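Local structure of Alr3790 protein (3HIX) at residues Lys51-Val57 with Phe77-Leu83; Ile16-Arg22 with Gly32-Ile38. The protein is of unknown function but carries a rhodanese-like domain, a fold that in other proteins often handles sulfur transfer. One frame throughout, in Å; residues are numbered along the deposited sequence.

Both contacts belong to the parallel sheet of the rhodanese-like domain, whose strands run in the order 34-35, 15-18, 55-58, 80-82. Contact 2 pairs the first two of these and contact 1 the last two, with their centres about 13 Å apart. Along the chain they come in series, contact 2 being complete before contact 1 begins. Strands 15-18 and 55-58 are neighbours and join the two: Leu17 N probably bonds to Tyr56 O at 2.7 Å, and Leu17 CD1 packs on Ile55 CG2 at 3.6 Å. Together the contacts account for both outer strand pairings of this sheet, while helix 62-74 packs against residues of each.

Contact 1: Lys51-Val57 with Phe77-Leu83; sequences KSRDIYV and FEHVSEL
Ile55 and Phe77 meet where the loop before strand 80-82 reaches strand 55-58, in a beta-alpha-beta unit completed by helix 62-74, with Ile55 CD1 3.3 Å from Phe77 CD1. One face of the Phe77 ring carries the Lys51 chain, whose CG stands above its centre in a CH-pi contact, 4.2 Å from the centroid, before the ammonium reaches Ala75 O. Further along the same face of the sheet, Val57 CG1 touches Val80 CG1 at 4.1 Å, and Val57 packs on helix 62-74. The strands run parallel, joined by bonds such as Ile55 N to His79 O and Val57 N to Ser81 O. On the other face, Tyr56 has CG anti to the carbonyl carbon (chi1 -69°), which sets ring atom CE1 3.9 Å from Ser81 CB and CD1 4.2 Å from Leu83 CD2. The ring pairs edge-to-face with Phe14, and Tyr56 OH bonds weakly to Asp54 OD2 at 3.4 Å. With an alanine at this position, Phe14 would probably lose its edge-to-face partner and Asp54 its weak bond. At the polar edge, Glu78 N bonds to Lys51 O at 2.9 Å. A water beside it donates to Lys51 O and Arg53 O and accepts from His79 N at 2.7 Å.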
# COMPACT_ATOMS: atom_id res chain seq x y z
N LYS A 51 8.40 11.62 7.34
CA LYS A 51 9.35 10.52 7.29
C LYS A 51 9.54 9.73 8.58
O LYS A 51 10.15 8.66 8.57
CB LYS A 51 10.68 11.06 6.77
CG LYS A 51 10.57 11.63 5.36
CD LYS A 51 11.80 12.43 4.98
CE LYS A 51 11.61 13.15 3.66
NZ LYS A 51 11.41 12.19 2.55
N SER A 52 9.03 10.25 9.69
CA SER A 52 9.15 9.56 10.97
C SER A 52 7.97 8.63 11.22
O SER A 52 7.97 7.84 12.17
CB SER A 52 9.25 10.57 12.11
OG SER A 52 8.14 11.46 12.07
N ARG A 53 6.96 8.72 10.36
CA ARG A 53 5.75 7.90 10.49
C ARG A 53 5.94 6.42 10.17
O ARG A 53 6.57 6.06 9.18
CB ARG A 53 4.64 8.47 9.59
CG ARG A 53 3.45 7.54 9.41
CD ARG A 53 2.27 8.23 8.74
NE ARG A 53 1.80 9.36 9.54
CZ ARG A 53 0.66 10.01 9.32
NH1 ARG A 53 -0.13 9.65 8.31
NH2 ARG A 53 0.31 11.02 10.10
N ASP A 54 5.37 5.57 11.03
CA ASP A 54 5.42 4.12 10.83
C ASP A 54 4.55 3.81 9.62
O ASP A 54 3.35 4.07 9.65
CB ASP A 54 4.85 3.37 12.03
CG ASP A 54 5.90 3.04 13.05
OD1 ASP A 54 6.42 3.97 13.69
OD2 ASP A 54 6.21 1.84 13.21
N ILE A 55 5.15 3.24 8.59
CA ILE A 55 4.42 2.92 7.37
C ILE A 55 4.47 1.44 7.06
O ILE A 55 5.52 0.79 7.18
CB ILE A 55 5.00 3.71 6.17
CG1 ILE A 55 4.88 5.21 6.45
CG2 ILE A 55 4.26 3.35 4.90
CD1 ILE A 55 5.61 6.08 5.46
N TYR A 56 3.33 0.89 6.68
CA TYR A 56 3.24 -0.51 6.35
C TYR A 56 2.72 -0.59 4.93
O TYR A 56 1.70 -0.00 4.58
CB TYR A 56 2.33 -1.20 7.36
CG TYR A 56 2.98 -1.26 8.72
CD1 TYR A 56 3.61 -2.42 9.17
CD2 TYR A 56 3.09 -0.11 9.51
CE1 TYR A 56 4.33 -2.44 10.37
CE2 TYR A 56 3.81 -0.11 10.70
CZ TYR A 56 4.43 -1.28 11.13
OH TYR A 56 5.17 -1.27 12.29
N VAL A 57 3.48 -1.29 4.09
CA VAL A 57 3.12 -1.39 2.69
C VAL A 57 2.86 -2.80 2.21
O VAL A 57 3.43 -3.77 2.72
CB VAL A 57 4.23 -0.80 1.79
CG1 VAL A 57 4.64 0.57 2.29
CG2 VAL A 57 5.42 -1.72 1.79
N PHE A 77 12.34 7.67 4.36
CA PHE A 77 11.36 7.25 5.37
C PHE A 77 12.06 6.30 6.34
O PHE A 77 12.60 5.26 5.95
CB PHE A 77 10.15 6.60 4.70
CG PHE A 77 9.20 7.61 4.11
CD1 PHE A 77 8.17 8.16 4.89
CD2 PHE A 77 9.37 8.06 2.81
CE1 PHE A 77 7.33 9.16 4.37
CE2 PHE A 77 8.54 9.05 2.28
CZ PHE A 77 7.52 9.61 3.06
N GLU A 78 12.06 6.69 7.61
CA GLU A 78 12.73 5.95 8.67
C GLU A 78 12.13 4.61 9.09
O GLU A 78 12.85 3.71 9.51
CB GLU A 78 12.89 6.85 9.91
CG GLU A 78 13.44 6.17 11.16
CD GLU A 78 13.53 7.09 12.37
OE1 GLU A 78 12.78 8.09 12.43
OE2 GLU A 78 14.33 6.81 13.28
N HIS A 79 10.81 4.46 8.96
CA HIS A 79 10.16 3.21 9.36
C HIS A 79 9.17 2.67 8.34
O HIS A 79 7.98 3.02 8.34
CB HIS A 79 9.47 3.41 10.71
CG HIS A 79 10.40 3.81 11.80
ND1 HIS A 79 10.14 4.85 12.66
CD2 HIS A 79 11.63 3.34 12.14
CE1 HIS A 79 11.16 5.00 13.49
NE2 HIS A 79 12.07 4.10 13.20
N VAL A 80 9.66 1.80 7.46
CA VAL A 80 8.84 1.20 6.42
C VAL A 80 8.97 -0.30 6.52
O VAL A 80 10.07 -0.84 6.49
CB VAL A 80 9.32 1.64 5.02
CG1 VAL A 80 8.34 1.16 3.95
CG2 VAL A 80 9.47 3.16 4.97
N SER A 81 7.84 -0.98 6.67
CA SER A 81 7.86 -2.42 6.78
C SER A 81 6.86 -3.03 5.81
O SER A 81 5.93 -2.37 5.35
CB SER A 81 7.56 -2.86 8.21
OG SER A 81 6.45 -2.16 8.72
N GLU A 82 7.07 -4.31 5.51
CA GLU A 82 6.25 -5.05 4.58
C GLU A 82 5.15 -5.86 5.29
O GLU A 82 5.36 -6.37 6.39
CB GLU A 82 7.16 -6.01 3.80
CG GLU A 82 8.39 -5.31 3.23
CD GLU A 82 9.67 -6.11 3.38
OE1 GLU A 82 10.04 -6.84 2.44
OE2 GLU A 82 10.31 -6.01 4.46
N LEU A 83 3.98 -5.93 4.67
CA LEU A 83 2.91 -6.76 5.21
C LEU A 83 3.00 -8.01 4.35
O LEU A 83 2.45 -8.05 3.24
CB LEU A 83 1.54 -6.11 5.04
CG LEU A 83 1.18 -4.95 5.98
CD1 LEU A 83 -0.21 -4.46 5.62
CD2 LEU A 83 1.22 -5.40 7.45
O HOH W 1 8.96 6.07 7.95
O HOH W 2 7.00 0.44 9.78

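Contact 2: Ile16-Arg22 with Gly32-Ile38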
# COMPACT_ATOMS: atom_id res chain seq x y z
N ILE A 16 -1.16 2.45 6.43
CA ILE A 16 -1.03 1.34 5.49
C ILE A 16 -1.14 1.86 4.06
O ILE A 16 -2.04 2.62 3.73
CB ILE A 16 -2.13 0.28 5.77
CG1 ILE A 16 -1.99 -0.23 7.21
CG2 ILE A 16 -2.02 -0.86 4.77
CD1 ILE A 16 -3.06 -1.24 7.62
N LEU A 17 -0.19 1.46 3.22
CA LEU A 17 -0.16 1.90 1.83
C LEU A 17 -0.33 0.72 0.90
O LEU A 17 0.31 -0.31 1.08
CB LEU A 17 1.17 2.60 1.51
CG LEU A 17 1.59 3.79 2.38
CD1 LEU A 17 2.81 4.45 1.76
CD2 LEU A 17 0.45 4.80 2.51
N ASP A 18 -1.22 0.88 -0.08
CA ASP A 18 -1.50 -0.16 -1.07
C ASP A 18 -0.78 0.36 -2.32
O ASP A 18 -1.18 1.37 -2.88
CB ASP A 18 -3.02 -0.26 -1.33
CG ASP A 18 -3.39 -1.43 -2.23
OD1 ASP A 18 -2.57 -1.81 -3.09
OD2 ASP A 18 -4.52 -1.95 -2.09
N VAL A 19 0.27 -0.33 -2.75
CA VAL A 19 1.05 0.09 -3.91
C VAL A 19 0.65 -0.58 -5.22
O VAL A 19 1.32 -0.41 -6.25
CB VAL A 19 2.57 -0.12 -3.68
CG1 VAL A 19 3.03 0.75 -2.54
CG2 VAL A 19 2.87 -1.60 -3.39
N ARG A 20 -0.43 -1.34 -5.19
CA ARG A 20 -0.91 -2.00 -6.40
C ARG A 20 -1.58 -0.97 -7.31
O ARG A 20 -1.80 0.18 -6.92
CB ARG A 20 -1.92 -3.10 -6.06
CG ARG A 20 -1.35 -4.19 -5.16
CD ARG A 20 -2.44 -5.13 -4.68
NE ARG A 20 -3.50 -4.41 -3.99
CZ ARG A 20 -4.71 -4.90 -3.74
NH1 ARG A 20 -5.02 -6.13 -4.13
NH2 ARG A 20 -5.64 -4.15 -3.16
N ASP A 21 -1.92 -1.40 -8.52
CA ASP A 21 -2.59 -0.56 -9.50
C ASP A 21 -3.88 -0.06 -8.85
O ASP A 21 -4.57 -0.81 -8.17
CB ASP A 21 -2.92 -1.39 -10.74
CG ASP A 21 -2.95 -0.57 -12.00
OD1 ASP A 21 -1.90 0.00 -12.36
OD2 ASP A 21 -4.02 -0.50 -12.63
N ARG A 22 -4.22 1.21 -9.07
CA ARG A 22 -5.44 1.78 -8.49
C ARG A 22 -6.69 0.98 -8.86
O ARG A 22 -7.65 0.93 -8.08
CB ARG A 22 -5.61 3.24 -8.94
CG ARG A 22 -6.94 3.88 -8.51
CD ARG A 22 -7.16 3.77 -7.00
NE ARG A 22 -8.53 4.09 -6.61
CZ ARG A 22 -8.93 5.27 -6.13
NH1 ARG A 22 -8.06 6.25 -5.97
NH2 ARG A 22 -10.20 5.45 -5.79
N GLY A 32 -8.92 1.33 5.34
CA GLY A 32 -8.10 2.44 5.78
C GLY A 32 -6.78 2.62 5.06
O GLY A 32 -6.08 3.61 5.30
N ALA A 33 -6.42 1.69 4.19
CA ALA A 33 -5.16 1.81 3.46
C ALA A 33 -5.28 2.90 2.41
O ALA A 33 -6.35 3.12 1.85
CB ALA A 33 -4.81 0.49 2.79
N MSE A 34 -4.17 3.58 2.14
CA MSE A 34 -4.14 4.65 1.15
C MSE A 34 -3.66 4.12 -0.20
O MSE A 34 -2.75 3.28 -0.26
CB MSE A 34 -3.20 5.76 1.59
CG MSE A 34 -3.44 6.28 2.98
SE MSE A 34 -2.13 7.65 3.37
CE MSE A 34 -2.80 9.02 2.18
N ALA A 35 -4.27 4.61 -1.27
CA ALA A 35 -3.89 4.21 -2.62
C ALA A 35 -2.63 4.97 -3.05
O ALA A 35 -2.65 6.18 -3.22
CB ALA A 35 -5.01 4.51 -3.59
N MSE A 36 -1.54 4.24 -3.23
CA MSE A 36 -0.30 4.87 -3.67
C MSE A 36 0.45 3.94 -4.59
O MSE A 36 1.42 3.32 -4.20
CB MSE A 36 0.56 5.26 -2.46
CG MSE A 36 0.12 6.61 -1.81
SE MSE A 36 1.46 7.30 -0.57
CE MSE A 36 0.41 8.66 0.30
N PRO A 37 -0.03 3.81 -5.83
CA PRO A 37 0.59 2.94 -6.84
C PRO A 37 2.09 3.22 -6.99
O PRO A 37 2.53 4.37 -6.88
CB PRO A 37 -0.20 3.29 -8.10
CG PRO A 37 -1.56 3.63 -7.56
CD PRO A 37 -1.21 4.49 -6.38
N ILE A 38 2.85 2.16 -7.23
CA ILE A 38 4.31 2.24 -7.38
C ILE A 38 4.83 3.46 -8.13
O ILE A 38 5.72 4.16 -7.65
CB ILE A 38 4.85 0.96 -8.08
CG1 ILE A 38 5.06 -0.16 -7.05
CG2 ILE A 38 6.16 1.26 -8.79
CD1 ILE A 38 6.27 0.06 -6.14
O HOH W 3 -3.73 3.48 6.94
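The parallel pairing of Leu17 with Met34, a selenomethionine, sets strand 34-35 at one border of the rhodanese-like sheet. Met34 N donates to Ile16 O, and Asp18 N returns a nearly straight bond (176°) to Met34 O. Met36 N then reaches Asp18 O at 2.9 Å, and past the strands Ile38 N meets Val19 O at 3.1 Å in a more bent bond, so the pairing outlasts the strand itself. On one face Leu17 lies alongside Met34, pointing the same way, with CD2 3.9 Å from Met34 CB, while its other methyl, CD1, rests against the selenium of Met36. Ile16 CG2 packs on Ala33 CB at 3.7 Å.

Residues 17-20 spell the Leu-Asp-Val-Arg sequence familiar from rhodanese domains, and within it Asp18 to Arg20 form an Asx turn. Asp18 swings CG opposite its own backbone N (chi1 -173°), which brings OD1 to Arg20 N at 3.0 Å. The same carboxylate is gripped side-on by the Arg20 guanidinium in a salt bridge: NE bonds to OD1, and NH2 meets the syn lone pair of OD2 at 2.7 Å. OD1 thus takes two donors, while Gly28 O takes a further bond from NH2; the three guanidinium bonds together hold its rotation. Beyond the turn, Pro37 CG presses on Arg20 O at 3.5 Å, and Arg22 CD lies over Ala35 CB at 4.1 Å.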